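Protein argonaute (PDB 5G5S) cleaves single-stranded target DNA, using short DNA guides to find complementary strands, and may defend its archaeal host against invading genetic elements. Local coordinates at residues A[107-112]-A[140-145]; A[290-293]-A[298-301]; A[603-608]-A[619-624]. One frame throughout, in Å; residues are numbered along the deposited sequence. Where two conformers were deposited one is given.

Contact 1: residues A[107-112]-A[140-145]; sequences YLKSVH and CEYEVK
Leu108 and Lys109 rest on Tyr142 and Val144 where a helix packs across one face of a beta-strand: helix 97-111 of the N-terminal domain is laid against strand 134-147. Near its last turn the helix widens, and the carbonyl oxygen of Tyr107 accepts from both Val111 N and His112 N, a pi-type turn. Leu108 faces the strand, and its CD2 comes within 4.3 Å of Val144 CG1 in one of the two conformers of the valine, which makes this loose apolar touch tentative; Leu153 of strand 150-163 lies against both residues and fills out the same small core. Lys109, which interacts with guide DNA, meets the strand through CB, CG and CD, which cross the phenol oxygen of Tyr142 at about a right angle. With CG anti to the backbone N (chi1 176°), the extended chain leads its ammonium group away from the strand. The phenol oxygen is hydrogen-bonded instead to Glu115 OE2 of helix 114-122, while Arg105 makes a cation-pi contact with the ring. Against Lys109 it makes only van der Waals contact, Tyr142 OH lying 3.4 Å from Lys109 CB and 3.6 Å from Lys109 CG.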
loop_
_atom_site.group_PDB
_atom_site.type_symbol
_atom_site.label_atom_id
_atom_site.label_comp_id
_atom_site.label_asym_id
_atom_site.label_seq_id
_atom_site.Cartn_x
_atom_site.Cartn_y
_atom_site.Cartn_z
ATOM N N TYR A 107 4.792 -24.826 17.876
ATOM C CA TYR A 107 4.326 -25.843 18.821
ATOM C C TYR A 107 2.828 -26.076 18.620
ATOM O O TYR A 107 2.398 -27.211 18.432
ATOM C CB TYR A 107 4.653 -25.422 20.266
ATOM C CG TYR A 107 4.361 -26.477 21.307
ATOM C CD1 TYR A 107 5.122 -27.641 21.383
ATOM C CD2 TYR A 107 3.370 -26.282 22.266
ATOM C CE1 TYR A 107 4.877 -28.605 22.361
ATOM C CE2 TYR A 107 3.130 -27.229 23.262
ATOM C CZ TYR A 107 3.880 -28.394 23.301
ATOM O OH TYR A 107 3.652 -29.332 24.284
ATOM N N LEU A 108 2.063 -24.981 18.595
ATOM C CA LEU A 108 0.618 -24.942 18.364
ATOM C C LEU A 108 0.259 -25.538 16.988
ATOM O O LEU A 108 -0.734 -26.253 16.878
ATOM C CB LEU A 108 0.158 -23.471 18.444
ATOM C CG LEU A 108 -0.813 -23.051 19.552
ATOM C CD1 LEU A 108 -0.620 -23.844 20.833
ATOM C CD2 LEU A 108 -0.725 -21.550 19.815
ATOM N N LYS A 109 1.079 -25.266 15.958
ATOM C CA LYS A 109 0.868 -25.761 14.597
ATOM C C LYS A 109 1.223 -27.248 14.442
ATOM O O LYS A 109 0.371 -28.039 14.027
ATOM C CB LYS A 109 1.642 -24.902 13.566
ATOM C CG LYS A 109 1.553 -25.422 12.135
ATOM C CD LYS A 109 2.319 -24.557 11.154
ATOM C CE LYS A 109 2.125 -25.008 9.725
ATOM N NZ LYS A 109 2.783 -24.083 8.768
ATOM N N SER A 110 2.495 -27.606 14.714
ATOM C CA SER A 110 3.006 -28.959 14.519
ATOM C C SER A 110 2.538 -30.008 15.531
ATOM O O SER A 110 2.104 -31.088 15.129
ATOM C CB SER A 110 4.525 -28.947 14.390
ATOM O OG SER A 110 4.981 -30.142 13.780
ATOM N N VAL A 111 2.634 -29.700 16.828
ATOM C CA VAL A 111 2.274 -30.632 17.894
ATOM C C VAL A 111 0.776 -30.640 18.168
ATOM O O VAL A 111 0.177 -31.716 18.222
ATOM C CB VAL A 111 3.115 -30.384 19.177
ATOM C CG1 VAL A 111 2.822 -31.417 20.267
ATOM C CG2 VAL A 111 4.596 -30.370 18.855
ATOM N N HIS A 112 0.171 -29.455 18.346
ATOM C CA HIS A 112 -1.244 -29.332 18.694
ATOM C C HIS A 112 -2.258 -29.218 17.550
ATOM O O HIS A 112 -3.463 -29.227 17.807
ATOM C CB HIS A 112 -1.444 -28.294 19.804
ATOM C CG HIS A 112 -0.864 -28.738 21.113
ATOM N ND1 HIS A 112 -1.651 -29.325 22.090
ATOM C CD2 HIS A 112 0.419 -28.717 21.542
ATOM C CE1 HIS A 112 -0.828 -29.615 23.084
ATOM N NE2 HIS A 112 0.427 -29.268 22.801
ATOM N N CYS A 140 -9.094 -18.409 8.543
ATOM C CA CYS A 140 -8.499 -17.844 9.739
ATOM C C CYS A 140 -7.018 -17.703 9.512
ATOM O O CYS A 140 -6.399 -18.559 8.879
ATOM C CB CYS A 140 -8.772 -18.719 10.959
ATOM S SG CYS A 140 -10.481 -18.678 11.538
ATOM N N GLU A 141 -6.447 -16.622 10.024
ATOM C CA GLU A 141 -5.008 -16.417 10.047
ATOM C C GLU A 141 -4.618 -16.196 11.497
ATOM O O GLU A 141 -5.372 -15.578 12.260
ATOM C CB GLU A 141 -4.476 -15.337 9.096
ATOM C CG GLU A 141 -5.429 -14.219 8.721
ATOM C CD GLU A 141 -4.754 -13.069 8.006
ATOM O OE1 GLU A 141 -4.051 -13.320 6.999
ATOM O OE2 GLU A 141 -4.924 -11.914 8.456
ATOM N N TYR A 142 -3.500 -16.790 11.900
ATOM C CA TYR A 142 -3.054 -16.722 13.279
ATOM C C TYR A 142 -1.564 -16.456 13.419
ATOM O O TYR A 142 -0.768 -16.790 12.540
ATOM C CB TYR A 142 -3.488 -17.983 14.054
ATOM C CG TYR A 142 -2.720 -19.217 13.635
ATOM C CD1 TYR A 142 -3.014 -19.875 12.442
ATOM C CD2 TYR A 142 -1.674 -19.707 14.410
ATOM C CE1 TYR A 142 -2.246 -20.950 12.003
ATOM C CE2 TYR A 142 -0.907 -20.788 13.988
ATOM C CZ TYR A 142 -1.209 -21.420 12.793
ATOM O OH TYR A 142 -0.479 -22.512 12.399
ATOM N N GLU A 143 -1.204 -15.869 14.558
ATOM C CA GLU A 143 0.151 -15.529 14.968
ATOM C C GLU A 143 0.181 -15.533 16.484
ATOM O O GLU A 143 -0.866 -15.380 17.115
ATOM C CB GLU A 143 0.447 -14.101 14.496
ATOM C CG GLU A 143 1.872 -13.861 14.046
ATOM C CD GLU A 143 2.054 -12.483 13.438
ATOM O OE1 GLU A 143 1.668 -11.489 14.096
ATOM O OE2 GLU A 143 2.552 -12.398 12.292
ATOM N N VAL A 144 1.365 -15.707 17.081
ATOM C CA VAL A 144 1.502 -15.615 18.534
ATOM C C VAL A 144 2.379 -14.435 18.932
ATOM O O VAL A 144 3.337 -14.111 18.231
ATOM C CB VAL A 144 1.631 -16.920 19.388
ATOM C CG1 VAL A 144 1.602 -18.176 18.541
ATOM C CG2 VAL A 144 2.822 -16.909 20.343
ATOM N N LYS A 145 1.980 -13.736 19.997
ATOM C CA LYS A 145 2.666 -12.546 20.489
ATOM C C LYS A 145 2.938 -12.639 21.956
ATOM O O LYS A 145 2.063 -13.051 22.720
ATOM C CB LYS A 145 1.878 -11.261 20.152
ATOM C CG LYS A 145 1.922 -10.838 18.663
ATOM C CD LYS A 145 3.324 -10.481 18.112
ATOM C CE LYS A 145 4.013 -9.367 18.866
ATOM N NZ LYS A 145 5.446 -9.262 18.491
#

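Contact 2: residues A[290-293]-A[298-301]; sequences IAKK and DNTP. With MG (magnesium ion), chain B.
Asn299 and Ala291 come together through a magnesium ion, in a site built from oxygens of the last part of helix 280-293 and the loop beyond it. It lies away from the active-site residues, a local tie between helix and loop. Asp298 turns its side chain away from the helix and is tied by its backbone to Lys16. Asn299 does the reaching. Its CG stands anti to its carbonyl carbon (chi1 -53°), which directs the amide at the helix and brings Asn299 OD1 to 2.1 Å from the magnesium. The carbonyl oxygen of Ala291 binds the same ion at 2.3 Å. Ala291 O and Asn299 OD1 are 3.1 Å apart, two acceptors that are adjacent ligands at nearly a right angle, their repulsion probably offset by the shared cation. The carbonyl oxygens of Leu294 and Ile297 complete the protein ligands. The Asn299 amide lies against the start of the Lys292 side chain, Asn299 CG to Lys292 CG 4.0 Å, while the lysine extends to a salt bridge with Glu289. Pro301 leads into strand 302-308 and touches Tyr15. The helix end meets helix 114-122 and strand 150-163 through Ile290 and strand 14-16 through Ala291.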
loop_
_atom_site.group_PDB
_atom_site.type_symbol
_atom_site.label_atom_id
_atom_site.label_comp_id
_atom_site.label_asym_id
_atom_site.label_seq_id
_atom_site.Cartn_x
_atom_site.Cartn_y
_atom_site.Cartn_z
ATOM N N ILE A 290 -15.112 -17.681 17.397
ATOM C CA ILE A 290 -14.090 -18.649 16.980
ATOM C C ILE A 290 -13.200 -18.960 18.189
ATOM O O ILE A 290 -12.808 -20.115 18.375
ATOM C CB ILE A 290 -13.279 -18.153 15.748
ATOM C CG1 ILE A 290 -14.183 -18.009 14.506
ATOM C CG2 ILE A 290 -12.089 -19.081 15.439
ATOM C CD1 ILE A 290 -13.633 -17.059 13.419
ATOM N N ALA A 291 -12.903 -17.924 19.012
ATOM C CA ALA A 291 -12.108 -18.018 20.240
ATOM C C ALA A 291 -12.764 -18.943 21.250
ATOM O O ALA A 291 -12.062 -19.700 21.917
ATOM C CB ALA A 291 -11.934 -16.645 20.857
ATOM N N LYS A 292 -14.116 -18.881 21.351
ATOM C CA LYS A 292 -14.946 -19.685 22.247
ATOM C C LYS A 292 -14.897 -21.175 21.915
ATOM O O LYS A 292 -14.892 -22.008 22.827
ATOM C CB LYS A 292 -16.393 -19.177 22.243
ATOM C CG LYS A 292 -16.603 -17.946 23.111
ATOM C CD LYS A 292 -18.016 -17.410 22.980
ATOM C CE LYS A 292 -18.151 -16.045 23.606
ATOM N NZ LYS A 292 -19.539 -15.525 23.497
ATOM N N LYS A 293 -14.844 -21.505 20.617
ATOM C CA LYS A 293 -14.789 -22.881 20.137
ATOM C C LYS A 293 -13.353 -23.421 20.105
ATOM O O LYS A 293 -13.155 -24.616 19.882
ATOM C CB LYS A 293 -15.465 -22.988 18.759
ATOM N N ASP A 298 -7.970 -18.675 25.894
ATOM C CA ASP A 298 -9.006 -18.120 26.765
ATOM C C ASP A 298 -9.922 -17.314 25.832
ATOM O O ASP A 298 -9.467 -16.804 24.795
ATOM C CB ASP A 298 -8.406 -17.220 27.865
ATOM C CG ASP A 298 -7.524 -17.923 28.889
ATOM O OD1 ASP A 298 -7.806 -19.098 29.217
ATOM O OD2 ASP A 298 -6.596 -17.279 29.410
ATOM N N ASN A 299 -11.211 -17.238 26.170
ATOM C CA ASN A 299 -12.248 -16.608 25.351
ATOM C C ASN A 299 -12.297 -15.070 25.337
ATOM O O ASN A 299 -12.795 -14.491 24.371
ATOM C CB ASN A 299 -13.615 -17.215 25.696
ATOM C CG ASN A 299 -13.644 -18.725 25.619
ATOM O OD1 ASN A 299 -12.913 -19.358 24.839
ATOM N ND2 ASN A 299 -14.474 -19.337 26.448
ATOM N N THR A 300 -11.790 -14.420 26.398
ATOM C CA THR A 300 -11.790 -12.959 26.547
ATOM C C THR A 300 -10.739 -12.275 25.633
ATOM O O THR A 300 -9.565 -12.649 25.696
ATOM C CB THR A 300 -11.580 -12.572 28.032
ATOM O OG1 THR A 300 -12.043 -13.614 28.900
ATOM C CG2 THR A 300 -12.249 -11.253 28.393
ATOM N N PRO A 301 -11.108 -11.262 24.808
ATOM C CA PRO A 301 -10.078 -10.581 24.000
ATOM C C PRO A 301 -9.213 -9.665 24.874
ATOM O O PRO A 301 -9.674 -9.221 25.924
ATOM C CB PRO A 301 -10.886 -9.825 22.938
ATOM C CG PRO A 301 -12.226 -9.622 23.542
ATOM C CD PRO A 301 -12.443 -10.661 24.609
HETATM MG MG MG B . -11.308 -20.506 23.977
#

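Contact 3: residues A[603-608]-A[619-624]; sequences NKYKVF and GNDGIF
Tyr605 lays one face of its ring against the end of Ile623, whose CD1 sits 4.0 Å from the ring centroid and 24° off the ring normal, a CH-pi contact displaced toward the CD1-CE1 rim; the nearest pair is Tyr605 CD1 and Ile623 CD1 at 3.7 Å. The two side chains meet at about a right angle, so the isoleucine presents a methyl group to the ring rather than its flank. Its other branch is used as well: Ile623 CG2 reaches Val607 CG2 at 3.8 Å, and the residue thus touches both Tyr605 and Val607. Within this part of the Piwi domain, loop 603-608, which follows strand 593-600, packs on strand 621-625, and strand 614-618 between them in sequence forms a hairpin with the latter.

The base of the tyrosine is set by an Asx turn, in which Asn603 OD1 accepts from Tyr605 N at 3.1 Å. Asn603 is itself secured through ND2 to the carbonyl oxygen of Pro635. At the far end of the ring, Tyr605 OH donates to Asp621 OD2 over 2.8 Å. The carboxylate oxygen lies near the plane of the ring and receives the bond on its anti lone pair, while the two planes stand 84° apart. Methyl and oxygen would restrain the ring from the face and from the edge. Lys145 forms a long, weak ion pair with the same Asp621 OD2. Phenol and ammonium together probably favour the carboxylate form of the buried aspartate.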
loop_
_atom_site.group_PDB
_atom_site.type_symbol
_atom_site.label_atom_id
_atom_site.label_comp_id
_atom_site.label_asym_id
_atom_site.label_seq_id
_atom_site.Cartn_x
_atom_site.Cartn_y
_atom_site.Cartn_z
ATOM N N ASN A 603 -1.679 -6.955 7.914
ATOM C CA ASN A 603 -1.323 -7.581 9.177
ATOM C C ASN A 603 -2.548 -8.273 9.787
ATOM O O ASN A 603 -3.650 -8.160 9.262
ATOM C CB ASN A 603 -0.659 -6.560 10.128
ATOM C CG ASN A 603 -1.582 -5.458 10.598
ATOM O OD1 ASN A 603 -2.248 -5.588 11.619
ATOM N ND2 ASN A 603 -1.646 -4.358 9.862
ATOM N N LYS A 604 -2.335 -9.038 10.843
ATOM C CA LYS A 604 -3.333 -9.854 11.530
ATOM C C LYS A 604 -4.093 -9.161 12.671
ATOM O O LYS A 604 -5.070 -9.731 13.162
ATOM C CB LYS A 604 -2.678 -11.160 12.021
ATOM C CG LYS A 604 -1.997 -11.931 10.891
ATOM C CD LYS A 604 -1.419 -13.215 11.416
ATOM C CE LYS A 604 -0.957 -14.165 10.329
ATOM N NZ LYS A 604 0.316 -13.725 9.719
ATOM N N TYR A 605 -3.660 -7.950 13.095
ATOM C CA TYR A 605 -4.298 -7.212 14.198
ATOM C C TYR A 605 -5.624 -6.606 13.833
ATOM O O TYR A 605 -5.806 -6.159 12.706
ATOM C CB TYR A 605 -3.397 -6.102 14.772
ATOM C CG TYR A 605 -2.171 -6.579 15.521
ATOM C CD1 TYR A 605 -2.266 -7.053 16.826
ATOM C CD2 TYR A 605 -0.902 -6.447 14.969
ATOM C CE1 TYR A 605 -1.131 -7.430 17.544
ATOM C CE2 TYR A 605 0.236 -6.836 15.666
ATOM C CZ TYR A 605 0.118 -7.328 16.956
ATOM O OH TYR A 605 1.241 -7.716 17.638
ATOM N N LYS A 606 -6.537 -6.547 14.818
ATOM C CA LYS A 606 -7.856 -5.929 14.722
ATOM C C LYS A 606 -8.145 -5.256 16.038
ATOM O O LYS A 606 -7.945 -5.867 17.086
ATOM C CB LYS A 606 -8.975 -6.969 14.447
ATOM C CG LYS A 606 -8.992 -7.599 13.064
ATOM C CD LYS A 606 -9.244 -6.591 11.929
ATOM C CE LYS A 606 -8.807 -7.117 10.574
ATOM N NZ LYS A 606 -7.344 -7.416 10.503
ATOM N N VAL A 607 -8.632 -4.010 15.988
ATOM C CA VAL A 607 -9.038 -3.244 17.173
ATOM C C VAL A 607 -10.562 -3.181 17.139
ATOM O O VAL A 607 -11.141 -2.693 16.168
ATOM C CB VAL A 607 -8.387 -1.838 17.276
ATOM C CG1 VAL A 607 -8.577 -1.257 18.677
ATOM C CG2 VAL A 607 -6.903 -1.887 16.923
ATOM N N PHE A 608 -11.213 -3.728 18.179
ATOM C CA PHE A 608 -12.667 -3.793 18.246
ATOM C C PHE A 608 -13.270 -2.435 18.656
ATOM O O PHE A 608 -13.815 -2.296 19.753
ATOM C CB PHE A 608 -13.126 -4.964 19.149
ATOM C CG PHE A 608 -12.538 -6.342 18.885
ATOM C CD1 PHE A 608 -11.948 -6.650 17.656
ATOM C CD2 PHE A 608 -12.625 -7.347 19.844
ATOM C CE1 PHE A 608 -11.403 -7.916 17.420
ATOM C CE2 PHE A 608 -12.112 -8.623 19.593
ATOM C CZ PHE A 608 -11.509 -8.900 18.385
ATOM N N GLY A 619 3.505 -6.212 22.503
ATOM C CA GLY A 619 4.708 -7.042 22.449
ATOM C C GLY A 619 5.718 -6.571 21.422
ATOM O O GLY A 619 6.073 -7.319 20.500
ATOM N N ASN A 620 6.144 -5.304 21.549
ATOM C CA ASN A 620 7.069 -4.628 20.614
ATOM C C ASN A 620 6.472 -4.136 19.278
ATOM O O ASN A 620 7.159 -3.431 18.550
ATOM C CB ASN A 620 8.415 -5.365 20.442
ATOM C CG ASN A 620 9.108 -5.667 21.752
ATOM O OD1 ASN A 620 9.487 -6.814 22.026
ATOM N ND2 ASN A 620 9.255 -4.659 22.614
ATOM N N ASP A 621 5.206 -4.473 18.959
ATOM C CA ASP A 621 4.583 -3.987 17.713
ATOM C C ASP A 621 3.710 -2.780 17.982
ATOM O O ASP A 621 2.921 -2.787 18.916
ATOM C CB ASP A 621 3.711 -5.060 17.030
ATOM C CG ASP A 621 4.411 -6.297 16.508
ATOM O OD1 ASP A 621 5.616 -6.205 16.163
ATOM O OD2 ASP A 621 3.737 -7.343 16.378
ATOM N N GLY A 622 3.833 -1.772 17.134
ATOM C CA GLY A 622 3.003 -0.586 17.182
ATOM C C GLY A 622 1.707 -0.882 16.463
ATOM O O GLY A 622 1.719 -1.446 15.367
ATOM N N ILE A 623 0.581 -0.596 17.115
ATOM C CA ILE A 623 -0.754 -0.783 16.547
ATOM C C ILE A 623 -1.282 0.635 16.307
ATOM O O ILE A 623 -1.604 1.363 17.246
ATOM C CB ILE A 623 -1.689 -1.679 17.408
ATOM C CG1 ILE A 623 -1.042 -3.054 17.708
ATOM C CG2 ILE A 623 -3.064 -1.841 16.728
ATOM C CD1 ILE A 623 -1.828 -3.884 18.761
ATOM N N PHE A 624 -1.314 1.008 15.029
ATOM C CA PHE A 624 -1.615 2.325 14.487
ATOM C C PHE A 624 -3.000 2.357 13.808
ATOM O O PHE A 624 -3.233 1.626 12.846
ATOM C CB PHE A 624 -0.456 2.642 13.510
ATOM C CG PHE A 624 -0.301 4.032 12.948
ATOM C CD1 PHE A 624 0.236 5.055 13.720
ATOM C CD2 PHE A 624 -0.592 4.295 11.612
ATOM C CE1 PHE A 624 0.403 6.337 13.188
ATOM C CE2 PHE A 624 -0.420 5.574 11.082
ATOM C CZ PHE A 624 0.059 6.591 11.876
#

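Along the chain the three contacts follow one another without nesting, yet in space they are neighbours, centres about 15 Å (1 and 2), 17 Å (1 and 3) and 18 Å (2 and 3) apart. Strand 134-147 touches both other contacts: Cys140 SG meets Ile290 CD1 of contact 2 at 4.0 Å, and Lys145 NZ probably bonds to Gly619 O of contact 3 at 2.9 Å. Contacts 2 and 3 join directly through Pro301 and Phe608. Strand 302-308, just beyond contact 2, also pairs with strand 614-618 in the large mixed sheet that contains the Piwi strands. Through strand 134-147, helix 97-111 of the N-terminal domain is tied to the Piwi segments.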